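Local coordinates for lipid binding protein (Grifola frondosa, PDB 5H0Q), which binds lipids and is used as a probe specific for sphingomyelin/cholesterol membrane domains, at residues E16-K21 / M29-L34; E50-Y55 / T193-Y198; L126-G131 / G180-H185. One frame throughout, in Å; residues are numbered along the deposited sequence.

Interaction 1 of 3, residues E16-K21 / M29-L34; sequences EEYKDK and MAKVAL
Y18 meets V32 through the outer end of its ring. Y18 CE2 lies 3.6 Å from V32 CG2, and the same methyl also comes near the phenol oxygen. The two side chains pass each other in opposite directions. With CG1 of V32 anti to the backbone N (chi1 177°), CG2 is the methyl that meets the ring. K31 passes the hydroxyl at a slant, with its CD 3.8 Å from Y18 OH. Its chain is fully extended and carries the amine on to E17. There E17 OE2 and K31 NZ form a long salt bridge of 3.7 Å, the two chains crossing at about a right angle. E17 also covers its neighbour: its CG sits 3.8 Å above the plane of the Y18 ring, over the centre. A type I beta turn from Y18 to K21 follows, closed by the bond from K21 N to Y18 O. L12 of helix 9-13 touches both Y18 and V32, and K21 NZ pairs with D28. The contact joins the loop 16-21 to helix 26-35 through a small buried apolar patch. The ion pair is exposed and long, so it probably adds only modest electrostatic attraction at the margin.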
ATOM      1  N   GLU A  16     -18.362   5.459  22.414  1.00 46.93           N
ATOM      2  CA  GLU A  16     -18.673   6.466  23.428  1.00 49.34           C
ATOM      3  C   GLU A  16     -18.264   7.855  22.959  1.00 54.68           C
ATOM      4  O   GLU A  16     -19.004   8.835  23.138  1.00 48.99           O
ATOM      5  CB  GLU A  16     -17.952   6.134  24.730  1.00 52.77           C
ATOM      6  CG  GLU A  16     -18.302   7.063  25.879  1.00 60.50           C
ATOM      7  CD  GLU A  16     -19.485   6.563  26.674  1.00 73.04           C
ATOM      8  OE1 GLU A  16     -19.387   5.443  27.224  1.00 84.27           O
ATOM      9  OE2 GLU A  16     -20.507   7.282  26.747  1.00 73.38           O
ATOM     10  N   GLU A  17     -17.080   7.957  22.358  1.00 49.57           N
ATOM     11  CA  GLU A  17     -16.531   9.258  22.013  1.00 54.80           C
ATOM     12  C   GLU A  17     -17.317   9.964  20.918  1.00 52.72           C
ATOM     13  O   GLU A  17     -17.232  11.193  20.825  1.00 45.38           O
ATOM     14  CB  GLU A  17     -15.063   9.103  21.601  1.00 51.36           C
ATOM     15  CG  GLU A  17     -14.427  10.397  21.100  1.00 65.91           C
ATOM     16  CD  GLU A  17     -12.929  10.268  20.916  1.00 84.31           C
ATOM     17  OE1 GLU A  17     -12.398   9.169  21.172  1.00 88.27           O
ATOM     18  OE2 GLU A  17     -12.282  11.263  20.517  1.00 87.31           O
ATOM     19  N   TYR A  18     -18.088   9.241  20.096  1.00 45.65           N
ATOM     20  CA  TYR A  18     -18.714   9.838  18.918  1.00 39.87           C
ATOM     21  C   TYR A  18     -20.230   9.681  18.839  1.00 46.56           C
ATOM     22  O   TYR A  18     -20.847  10.298  17.959  1.00 42.66           O
ATOM     23  CB  TYR A  18     -18.106   9.249  17.639  1.00 35.05           C
ATOM     24  CG  TYR A  18     -16.608   9.453  17.513  1.00 35.22           C
ATOM     25  CD1 TYR A  18     -16.091  10.683  17.117  1.00 36.33           C
ATOM     26  CD2 TYR A  18     -15.714   8.416  17.757  1.00 37.02           C
ATOM     27  CE1 TYR A  18     -14.728  10.874  16.982  1.00 38.04           C
ATOM     28  CE2 TYR A  18     -14.340   8.606  17.634  1.00 38.57           C
ATOM     29  CZ  TYR A  18     -13.864   9.839  17.231  1.00 36.42           C
ATOM     30  OH  TYR A  18     -12.518  10.055  17.101  1.00 40.53           O
ATOM     31  N   LYS A  19     -20.855   8.906  19.732  1.00 43.01           N
ATOM     32  CA  LYS A  19     -22.247   8.518  19.523  1.00 48.08           C
ATOM     33  C   LYS A  19     -23.195   9.714  19.541  1.00 53.19           C
ATOM     34  O   LYS A  19     -24.252   9.665  18.907  1.00 53.87           O
ATOM     35  CB  LYS A  19     -22.676   7.502  20.582  1.00 47.78           C
ATOM     36  CG  LYS A  19     -22.525   7.986  22.008  1.00 50.59           C
ATOM     37  CD  LYS A  19     -22.887   6.880  22.995  1.00 52.95           C
ATOM     38  CE  LYS A  19     -22.576   7.280  24.422  1.00 71.78           C
ATOM     39  NZ  LYS A  19     -23.335   8.478  24.850  1.00 83.96           N
ATOM     40  N   ASP A  20     -22.850  10.779  20.264  1.00 45.46           N
ATOM     41  CA  ASP A  20     -23.694  11.965  20.376  1.00 44.96           C
ATOM     42  C   ASP A  20     -23.211  13.120  19.513  1.00 43.39           C
ATOM     43  O   ASP A  20     -23.734  14.235  19.633  1.00 44.63           O
ATOM     44  CB  ASP A  20     -23.774  12.404  21.836  1.00 58.85           C
ATOM     45  CG  ASP A  20     -24.396  11.339  22.719  1.00 67.62           C
ATOM     46  OD1 ASP A  20     -25.409  10.741  22.295  1.00 62.24           O
ATOM     47  OD2 ASP A  20     -23.857  11.084  23.819  1.00 71.09           O
ATOM     48  N   LYS A  21     -22.250  12.882  18.630  1.00 41.23           N
ATOM     49  CA  LYS A  21     -21.726  13.937  17.777  1.00 45.35           C
ATOM     50  C   LYS A  21     -22.686  14.209  16.626  1.00 39.65           C
ATOM     51  O   LYS A  21     -23.218  13.285  16.009  1.00 39.42           O
ATOM     52  CB  LYS A  21     -20.353  13.537  17.247  1.00 42.43           C
ATOM     53  CG  LYS A  21     -19.613  14.663  16.558  1.00 47.89           C
ATOM     54  CD  LYS A  21     -18.133  14.323  16.355  1.00 47.55           C
ATOM     55  CE  LYS A  21     -17.400  15.514  15.733  1.00 41.60           C
ATOM     56  NZ  LYS A  21     -15.956  15.254  15.561  1.00 40.55           N
ATOM     57  N   MET A  29     -13.206   9.356  11.361  1.00 24.17           N
ATOM     58  CA  MET A  29     -13.115   7.952  10.980  1.00 24.09           C
ATOM     59  C   MET A  29     -11.675   7.553  10.701  1.00 26.79           C
ATOM     60  O   MET A  29     -11.267   6.422  10.998  1.00 24.26           O
ATOM     61  CB  MET A  29     -14.006   7.694   9.767  1.00 20.87           C
ATOM     62  CG  MET A  29     -15.454   7.969  10.074  1.00 24.35           C
ATOM     63  SD  MET A  29     -16.540   7.553   8.705  1.00 22.54           S
ATOM     64  CE  MET A  29     -16.214   8.873   7.603  1.00 33.60           C
ATOM     65  N   ALA A  30     -10.883   8.479  10.169  1.00 23.34           N
ATOM     66  CA  ALA A  30      -9.473   8.210   9.922  1.00 26.97           C
ATOM     67  C   ALA A  30      -8.714   8.039  11.228  1.00 26.08           C
ATOM     68  O   ALA A  30      -7.850   7.154  11.352  1.00 26.39           O
ATOM     69  CB  ALA A  30      -8.886   9.346   9.082  1.00 28.98           C
ATOM     70  N   LYS A  31      -9.041   8.856  12.232  1.00 25.34           N
ATOM     71  CA  LYS A  31      -8.363   8.758  13.521  1.00 32.71           C
ATOM     72  C   LYS A  31      -8.614   7.401  14.153  1.00 33.60           C
ATOM     73  O   LYS A  31      -7.688   6.754  14.647  1.00 35.96           O
ATOM     74  CB  LYS A  31      -8.837   9.868  14.453  1.00 33.03           C
ATOM     75  CG  LYS A  31      -8.251   9.783  15.865  1.00 33.18           C
ATOM     76  CD  LYS A  31      -8.787  10.893  16.753  1.00 40.65           C
ATOM     77  CE  LYS A  31      -8.395  10.673  18.208  1.00 62.69           C
ATOM     78  NZ  LYS A  31      -8.903  11.745  19.107  1.00 77.59           N
ATOM     79  N   VAL A  32      -9.859   6.937  14.117  1.00 27.15           N
ATOM     80  CA  VAL A  32     -10.177   5.638  14.696  1.00 29.21           C
ATOM     81  C   VAL A  32      -9.461   4.531  13.938  1.00 30.68           C
ATOM     82  O   VAL A  32      -8.864   3.632  14.537  1.00 29.97           O
ATOM     83  CB  VAL A  32     -11.705   5.447  14.720  1.00 34.07           C
ATOM     84  CG1 VAL A  32     -12.072   4.069  15.262  1.00 30.23           C
ATOM     85  CG2 VAL A  32     -12.312   6.485  15.611  1.00 29.98           C
ATOM     86  N   ALA A  33      -9.451   4.597  12.611  1.00 27.49           N
ATOM     87  CA  ALA A  33      -8.755   3.563  11.844  1.00 25.21           C
ATOM     88  C   ALA A  33      -7.278   3.513  12.206  1.00 27.50           C
ATOM     89  O   ALA A  33      -6.702   2.435  12.377  1.00 29.66           O
ATOM     90  CB  ALA A  33      -8.927   3.796  10.341  1.00 24.41           C
ATOM     91  N   LEU A  34      -6.638   4.670  12.312  1.00 29.83           N
ATOM     92  CA  LEU A  34      -5.231   4.668  12.685  1.00 43.80           C
ATOM     93  C   LEU A  34      -5.049   4.102  14.086  1.00 43.46           C
ATOM     94  O   LEU A  34      -4.049   3.417  14.365  1.00 37.90           O
ATOM     95  CB  LEU A  34      -4.671   6.085  12.551  1.00 37.42           C
ATOM     96  CG  LEU A  34      -3.160   6.283  12.454  1.00 51.04           C
ATOM     97  CD1 LEU A  34      -2.596   5.488  11.308  1.00 40.90           C
ATOM     98  CD2 LEU A  34      -2.829   7.762  12.283  1.00 44.84           C
TER

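Interaction 2 of 3, residues E50-Y55 / T193-Y198; sequences ELKAEY and TAYVEY
This is a helix-on-sheet contact, made by side chains without a hydrogen bond between the segments. The end of helix 41-55 lies near the start of strand 193-201 in the mixed sheet. L51 and Y55 face strands 60-68 and 99-105 of that sheet, while K52 reaches strand 193-201. The axes of segments 50-55 and 193-198 come within 10.1 Å and run nearly antiparallel, at 164°. K52 carries most of the contact. With CG anti to the backbone N (chi1 172°), its extended chain carries CD past the Y195 ring edge and CE to the T193 hydroxyl. K52 CE lies 3.4 Å from T193 OG1, and the two side chains cross at about a right angle. K52 NZ is 3.5 Å from T193 OG1, but no hydrogen bond is formed. K52 CD is 4.0 Å from Y195 CE2. T193 also turns its methyl to Y55: T193 CG2 is 4.2 Å from Y55 CE2, near the plane of that ring. Y55 OH bonds to V59 N. The contact is van der Waals in character, with the polarised end of the lysine beside the threonine oxygens. Its charge probably gains a little from them and from a long, weak ion pair with E191.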
ATOM      1  N   GLU A  50       2.742 -16.473   4.908  1.00 33.72           N
ATOM      2  CA  GLU A  50       2.271 -17.541   4.022  1.00 40.94           C
ATOM      3  C   GLU A  50       2.833 -17.370   2.623  1.00 34.17           C
ATOM      4  O   GLU A  50       3.350 -18.319   2.022  1.00 33.25           O
ATOM      5  CB  GLU A  50       0.746 -17.548   3.909  1.00 42.08           C
ATOM      6  CG  GLU A  50      -0.071 -17.898   5.124  1.00 67.09           C
ATOM      7  CD  GLU A  50      -1.553 -17.645   4.862  1.00 85.01           C
ATOM      8  OE1 GLU A  50      -2.263 -17.207   5.791  1.00107.75           O
ATOM      9  OE2 GLU A  50      -2.005 -17.858   3.716  1.00 73.41           O
ATOM     10  N   LEU A  51       2.637 -16.173   2.057  1.00 32.24           N
ATOM     11  CA  LEU A  51       3.091 -15.893   0.698  1.00 28.12           C
ATOM     12  C   LEU A  51       4.598 -16.068   0.565  1.00 32.49           C
ATOM     13  O   LEU A  51       5.080 -16.592  -0.443  1.00 30.56           O
ATOM     14  CB  LEU A  51       2.680 -14.469   0.276  1.00 27.25           C
ATOM     15  CG  LEU A  51       1.178 -14.267   0.095  1.00 32.91           C
ATOM     16  CD1 LEU A  51       0.875 -12.781  -0.109  1.00 31.90           C
ATOM     17  CD2 LEU A  51       0.671 -15.085  -1.077  1.00 38.87           C
ATOM     18  N   LYS A  52       5.362 -15.607   1.555  1.00 31.64           N
ATOM     19  CA  LYS A  52       6.812 -15.762   1.499  1.00 33.40           C
ATOM     20  C   LYS A  52       7.205 -17.228   1.561  1.00 38.02           C
ATOM     21  O   LYS A  52       8.071 -17.681   0.805  1.00 32.17           O
ATOM     22  CB  LYS A  52       7.470 -14.976   2.634  1.00 37.45           C
ATOM     23  CG  LYS A  52       8.973 -15.237   2.764  1.00 57.59           C
ATOM     24  CD  LYS A  52       9.640 -14.271   3.735  1.00 83.13           C
ATOM     25  CE  LYS A  52      11.138 -14.525   3.847  1.00 95.39           C
ATOM     26  NZ  LYS A  52      11.830 -13.451   4.609  1.00 96.61           N
ATOM     27  N   ALA A  53       6.573 -17.995   2.455  1.00 37.72           N
ATOM     28  CA  ALA A  53       6.862 -19.418   2.523  1.00 45.69           C
ATOM     29  C   ALA A  53       6.513 -20.106   1.211  1.00 42.79           C
ATOM     30  O   ALA A  53       7.251 -20.983   0.746  1.00 39.55           O
ATOM     31  CB  ALA A  53       6.100 -20.052   3.688  1.00 41.38           C
ATOM     32  N   GLU A  54       5.393 -19.723   0.601  1.00 40.83           N
ATOM     33  CA  GLU A  54       4.981 -20.337  -0.661  1.00 36.67           C
ATOM     34  C   GLU A  54       5.918 -19.950  -1.805  1.00 37.11           C
ATOM     35  O   GLU A  54       6.211 -20.774  -2.680  1.00 37.36           O
ATOM     36  CB  GLU A  54       3.541 -19.927  -0.975  1.00 34.33           C
ATOM     37  CG  GLU A  54       2.995 -20.430  -2.298  1.00 66.70           C
ATOM     38  CD  GLU A  54       1.632 -19.844  -2.619  1.00 87.73           C
ATOM     39  OE1 GLU A  54       1.370 -18.688  -2.219  1.00 73.01           O
ATOM     40  OE2 GLU A  54       0.824 -20.537  -3.270  1.00112.66           O
ATOM     41  N   TYR A  55       6.412 -18.712  -1.814  1.00 32.69           N
ATOM     42  CA  TYR A  55       7.309 -18.294  -2.883  1.00 31.65           C
ATOM     43  C   TYR A  55       8.699 -18.899  -2.710  1.00 36.39           C
ATOM     44  O   TYR A  55       9.280 -19.405  -3.671  1.00 35.25           O
ATOM     45  CB  TYR A  55       7.402 -16.772  -2.945  1.00 28.23           C
ATOM     46  CG  TYR A  55       8.441 -16.297  -3.945  1.00 27.72           C
ATOM     47  CD1 TYR A  55       8.210 -16.412  -5.311  1.00 33.69           C
ATOM     48  CD2 TYR A  55       9.646 -15.750  -3.530  1.00 33.70           C
ATOM     49  CE1 TYR A  55       9.147 -16.004  -6.236  1.00 38.88           C
ATOM     50  CE2 TYR A  55      10.598 -15.336  -4.457  1.00 38.88           C
ATOM     51  CZ  TYR A  55      10.329 -15.463  -5.804  1.00 38.97           C
ATOM     52  OH  TYR A  55      11.264 -15.081  -6.732  1.00 28.92           O
ATOM     53  N   THR A 193      13.718 -11.060  -0.202  1.00 26.17           N
ATOM     54  CA  THR A 193      12.289 -11.327  -0.035  1.00 26.51           C
ATOM     55  C   THR A 193      11.807 -10.415   1.093  1.00 35.04           C
ATOM     56  O   THR A 193      11.851 -10.776   2.270  1.00 34.90           O
ATOM     57  CB  THR A 193      12.009 -12.821   0.231  1.00 37.20           C
ATOM     58  OG1 THR A 193      12.896 -13.324   1.228  1.00 36.49           O
ATOM     59  CG2 THR A 193      12.253 -13.603  -1.005  1.00 29.29           C
ATOM     60  N   ALA A 194      11.352  -9.218   0.725  1.00 26.75           N
ATOM     61  CA  ALA A 194      11.188  -8.118   1.670  1.00 30.39           C
ATOM     62  C   ALA A 194       9.726  -7.890   2.025  1.00 28.13           C
ATOM     63  O   ALA A 194       8.854  -7.905   1.152  1.00 24.03           O
ATOM     64  CB  ALA A 194      11.766  -6.824   1.098  1.00 31.66           C
ATOM     65  N   TYR A 195       9.469  -7.668   3.311  1.00 28.37           N
ATOM     66  CA  TYR A 195       8.161  -7.191   3.738  1.00 27.57           C
ATOM     67  C   TYR A 195       8.058  -5.722   3.392  1.00 23.97           C
ATOM     68  O   TYR A 195       8.980  -4.934   3.654  1.00 25.24           O
ATOM     69  CB  TYR A 195       7.962  -7.374   5.240  1.00 25.28           C
ATOM     70  CG  TYR A 195       7.585  -8.773   5.687  1.00 30.25           C
ATOM     71  CD1 TYR A 195       6.711  -8.960   6.749  1.00 52.73           C
ATOM     72  CD2 TYR A 195       8.089  -9.879   5.054  1.00 38.08           C
ATOM     73  CE1 TYR A 195       6.366 -10.225   7.179  1.00 68.33           C
ATOM     74  CE2 TYR A 195       7.760 -11.159   5.488  1.00 36.32           C
ATOM     75  CZ  TYR A 195       6.890 -11.321   6.537  1.00 54.47           C
ATOM     76  OH  TYR A 195       6.551 -12.588   6.966  1.00 54.41           O
ATOM     77  N   VAL A 196       6.913  -5.340   2.835  1.00 21.10           N
ATOM     78  CA  VAL A 196       6.628  -3.947   2.508  1.00 21.36           C
ATOM     79  C   VAL A 196       5.318  -3.594   3.185  1.00 22.93           C
ATOM     80  O   VAL A 196       4.389  -4.408   3.190  1.00 22.10           O
ATOM     81  CB  VAL A 196       6.536  -3.749   0.985  1.00 21.91           C
ATOM     82  CG1 VAL A 196       6.076  -2.328   0.646  1.00 21.32           C
ATOM     83  CG2 VAL A 196       7.854  -4.033   0.359  1.00 25.65           C
ATOM     84  N   GLU A 197       5.238  -2.378   3.745  1.00 24.94           N
ATOM     85  CA  GLU A 197       4.004  -1.864   4.334  1.00 22.33           C
ATOM     86  C   GLU A 197       3.715  -0.473   3.789  1.00 22.16           C
ATOM     87  O   GLU A 197       4.591   0.394   3.791  1.00 22.28           O
ATOM     88  CB  GLU A 197       4.071  -1.780   5.853  1.00 24.48           C
ATOM     89  CG  GLU A 197       2.772  -1.239   6.522  1.00 27.15           C
ATOM     90  CD  GLU A 197       2.886  -1.117   8.033  1.00 24.06           C
ATOM     91  OE1 GLU A 197       3.649  -0.250   8.486  1.00 30.92           O
ATOM     92  OE2 GLU A 197       2.220  -1.892   8.749  1.00 32.97           O
ATOM     93  N   TYR A 198       2.488  -0.269   3.318  1.00 20.16           N
ATOM     94  CA  TYR A 198       1.977   1.054   2.969  1.00 19.48           C
ATOM     95  C   TYR A 198       0.858   1.409   3.935  1.00 21.62           C
ATOM     96  O   TYR A 198      -0.056   0.603   4.132  1.00 20.44           O
ATOM     97  CB  TYR A 198       1.440   1.049   1.539  1.00 21.49           C
ATOM     98  CG  TYR A 198       2.480   0.763   0.506  1.00 21.30           C
ATOM     99  CD1 TYR A 198       3.462   1.696   0.194  1.00 24.22           C
ATOM    100  CD2 TYR A 198       2.526  -0.474  -0.129  1.00 21.09           C
ATOM    101  CE1 TYR A 198       4.453   1.412  -0.745  1.00 27.39           C
ATOM    102  CE2 TYR A 198       3.495  -0.759  -1.075  1.00 22.10           C
ATOM    103  CZ  TYR A 198       4.461   0.174  -1.372  1.00 22.55           C
ATOM    104  OH  TYR A 198       5.436  -0.086  -2.304  1.00 23.74           O
TER

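Interaction 3 of 3, residues L126-G131 / G180-H185; sequences LDIFSG and GDVKAH
V182 holds CG1 anti to its backbone N (chi1 173°) and CG2 beside it, which parts its two methyls between two residues of the facing strand. This is face-to-face packing of two beta sheets, as in a beta sandwich. V182 CG2 lies 3.8 Å from L126 CD1. V182 CG1 lies 4.1 Å from I128 CD1. Strand 126-134 belongs to the antiparallel five-stranded sheet, and strand 182-188 to the mixed sheet. Strand parts 126-131 and 182-185 run almost parallel, at 6°, with axes 8.8 Å apart. This is a close spacing for packed sheets, and no hydrogen bond joins the two segments. L126 and V182 slide past each other in opposite directions, whereas I128 meets V182 at a slant. I128 splits its branches as well. CG1 stands beside the backbone N (chi1 -56°) and leads to CD1 near V182, while CG2 turns to A184. All four residues are buried. Y200 of strand 193-201 touches I128 and A184, and V148 of strand 143-150 touches L126 and A184, so the apolar layer extends beyond this pair of strands. The backbones are nearer at A184 than at V182, and A184 CB lies 4.0 Å from I128 CG2.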
ATOM      1  N   LEU A 126      -8.118  12.071  -4.983  1.00 22.04           N
ATOM      2  CA  LEU A 126      -6.679  11.929  -4.945  1.00 24.36           C
ATOM      3  C   LEU A 126      -6.316  10.512  -5.375  1.00 23.83           C
ATOM      4  O   LEU A 126      -7.090   9.566  -5.198  1.00 25.13           O
ATOM      5  CB  LEU A 126      -6.123  12.204  -3.532  1.00 27.54           C
ATOM      6  CG  LEU A 126      -6.403  13.621  -3.018  1.00 34.28           C
ATOM      7  CD1 LEU A 126      -5.796  13.802  -1.649  1.00 40.49           C
ATOM      8  CD2 LEU A 126      -5.886  14.700  -3.969  1.00 35.48           C
ATOM      9  N   ASP A 127      -5.143  10.377  -5.961  1.00 23.98           N
ATOM     10  CA  ASP A 127      -4.568   9.078  -6.259  1.00 20.96           C
ATOM     11  C   ASP A 127      -3.293   8.925  -5.455  1.00 22.96           C
ATOM     12  O   ASP A 127      -2.510   9.880  -5.316  1.00 23.86           O
ATOM     13  CB  ASP A 127      -4.255   8.912  -7.746  1.00 25.58           C
ATOM     14  CG  ASP A 127      -5.467   8.528  -8.566  1.00 31.92           C
ATOM     15  OD1 ASP A 127      -6.515   8.210  -7.984  1.00 32.79           O
ATOM     16  OD2 ASP A 127      -5.368   8.549  -9.807  1.00 26.90           O
ATOM     17  N   ILE A 128      -3.083   7.712  -4.948  1.00 20.82           N
ATOM     18  CA  ILE A 128      -1.912   7.412  -4.153  1.00 21.74           C
ATOM     19  C   ILE A 128      -1.099   6.386  -4.916  1.00 22.63           C
ATOM     20  O   ILE A 128      -1.532   5.237  -5.045  1.00 24.76           O
ATOM     21  CB  ILE A 128      -2.278   6.872  -2.776  1.00 19.88           C
ATOM     22  CG1 ILE A 128      -3.194   7.830  -2.037  1.00 21.42           C
ATOM     23  CG2 ILE A 128      -0.993   6.628  -1.991  1.00 21.99           C
ATOM     24  CD1 ILE A 128      -3.839   7.253  -0.799  1.00 23.19           C
ATOM     25  N   PHE A 129       0.090   6.779  -5.364  1.00 23.53           N
ATOM     26  CA  PHE A 129       1.044   5.863  -5.987  1.00 20.96           C
ATOM     27  C   PHE A 129       1.830   5.140  -4.899  1.00 20.76           C
ATOM     28  O   PHE A 129       2.416   5.780  -4.027  1.00 22.21           O
ATOM     29  CB  PHE A 129       1.980   6.664  -6.889  1.00 25.61           C
ATOM     30  CG  PHE A 129       3.073   5.862  -7.546  1.00 24.63           C
ATOM     31  CD1 PHE A 129       4.209   5.517  -6.836  1.00 29.09           C
ATOM     32  CD2 PHE A 129       2.991   5.499  -8.878  1.00 31.18           C
ATOM     33  CE1 PHE A 129       5.234   4.799  -7.428  1.00 27.07           C
ATOM     34  CE2 PHE A 129       4.023   4.784  -9.489  1.00 32.20           C
ATOM     35  CZ  PHE A 129       5.152   4.445  -8.760  1.00 27.03           C
ATOM     36  N   SER A 130       1.836   3.803  -4.944  1.00 19.90           N
ATOM     37  CA  SER A 130       2.602   3.004  -4.002  1.00 20.51           C
ATOM     38  C   SER A 130       3.478   2.054  -4.803  1.00 21.74           C
ATOM     39  O   SER A 130       2.973   1.119  -5.431  1.00 23.66           O
ATOM     40  CB  SER A 130       1.675   2.248  -3.065  1.00 21.57           C
ATOM     41  OG  SER A 130       0.825   3.162  -2.394  1.00 26.69           O
ATOM     42  N   GLY A 131       4.776   2.303  -4.780  1.00 21.56           N
ATOM     43  CA  GLY A 131       5.697   1.570  -5.614  1.00 22.35           C
ATOM     44  C   GLY A 131       6.822   0.928  -4.827  1.00 23.51           C
ATOM     45  O   GLY A 131       7.208   1.383  -3.753  1.00 23.24           O
ATOM     46  N   GLY A 180      -3.155  17.501  -0.119  1.00 28.50           N
ATOM     47  CA  GLY A 180      -4.445  17.790   0.478  1.00 32.33           C
ATOM     48  C   GLY A 180      -4.472  17.373   1.933  1.00 29.19           C
ATOM     49  O   GLY A 180      -3.576  17.701   2.717  1.00 33.40           O
ATOM     50  N   ASP A 181      -5.498  16.610   2.307  1.00 25.84           N
ATOM     51  CA  ASP A 181      -5.658  16.152   3.679  1.00 27.14           C
ATOM     52  C   ASP A 181      -5.021  14.785   3.916  1.00 27.82           C
ATOM     53  O   ASP A 181      -5.024  14.316   5.062  1.00 30.28           O
ATOM     54  CB  ASP A 181      -7.148  16.055   4.051  1.00 25.47           C
ATOM     55  CG  ASP A 181      -7.854  17.408   4.069  1.00 31.95           C
ATOM     56  OD1 ASP A 181      -7.271  18.408   4.513  1.00 29.00           O
ATOM     57  OD2 ASP A 181      -9.022  17.447   3.643  1.00 32.97           O
ATOM     58  N   VAL A 182      -4.525  14.130   2.855  1.00 27.78           N
ATOM     59  CA  VAL A 182      -4.131  12.719   2.882  1.00 25.45           C
ATOM     60  C   VAL A 182      -2.621  12.594   2.994  1.00 26.88           C
ATOM     61  O   VAL A 182      -1.860  13.349   2.371  1.00 26.39           O
ATOM     62  CB  VAL A 182      -4.641  11.995   1.624  1.00 26.20           C
ATOM     63  CG1 VAL A 182      -4.099  10.556   1.547  1.00 30.08           C
ATOM     64  CG2 VAL A 182      -6.147  11.980   1.623  1.00 28.08           C
ATOM     65  N   LYS A 183      -2.193  11.608   3.772  1.00 26.59           N
ATOM     66  CA  LYS A 183      -0.802  11.248   3.934  1.00 28.20           C
ATOM     67  C   LYS A 183      -0.599   9.794   3.540  1.00 22.29           C
ATOM     68  O   LYS A 183      -1.492   8.943   3.697  1.00 22.66           O
ATOM     69  CB  LYS A 183      -0.353  11.446   5.375  1.00 28.02           C
ATOM     70  CG  LYS A 183      -0.472  12.861   5.887  1.00 58.33           C
ATOM     71  CD  LYS A 183      -0.100  12.956   7.358  1.00 93.53           C
ATOM     72  CE  LYS A 183      -1.254  12.543   8.261  1.00116.28           C
ATOM     73  NZ  LYS A 183      -2.376  13.522   8.211  1.00125.69           N
ATOM     74  N   ALA A 184       0.585   9.517   3.019  1.00 26.83           N
ATOM     75  CA  ALA A 184       0.976   8.165   2.694  1.00 23.34           C
ATOM     76  C   ALA A 184       2.365   7.913   3.248  1.00 24.06           C
ATOM     77  O   ALA A 184       3.212   8.814   3.267  1.00 25.66           O
ATOM     78  CB  ALA A 184       0.978   7.911   1.198  1.00 25.61           C
ATOM     79  N   HIS A 185       2.576   6.653   3.646  1.00 24.44           N
ATOM     80  CA  HIS A 185       3.843   6.183   4.179  1.00 28.06           C
ATOM     81  C   HIS A 185       4.110   4.801   3.614  1.00 22.78           C
ATOM     82  O   HIS A 185       3.208   3.961   3.580  1.00 24.62           O
ATOM     83  CB  HIS A 185       3.838   6.110   5.711  1.00 34.92           C
ATOM     84  CG  HIS A 185       5.120   5.570   6.279  1.00 27.56           C
ATOM     85  ND1 HIS A 185       6.243   6.347   6.417  1.00 31.71           N
ATOM     86  CD2 HIS A 185       5.468   4.329   6.685  1.00 37.12           C
ATOM     87  CE1 HIS A 185       7.226   5.617   6.912  1.00 43.51           C
ATOM     88  NE2 HIS A 185       6.779   4.389   7.084  1.00 37.51           N
TER

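How the interactions relate
From the N terminus, interaction 1 comes first. It closes a short loop between the segment after helix 9-13 and helix 26-35, and it ends before the others begin. Helix 41-55 follows and opens interaction 2, which closes a long loop only at strand 193-201, near the C terminus. Interaction 3 is nested inside that loop and joins the two sheets. Interactions 2 and 3 lie on opposite sides of the chain's centre, yet their segments touch: Y198 OH probably hydrogen-bonds to G131 O at 2.7 Å. Strands 182-188 and 193-201 are also neighbours in the mixed sheet. Together, interactions 2 and 3 place helix 41-55, the mixed sheet and the antiparallel sheet in layers.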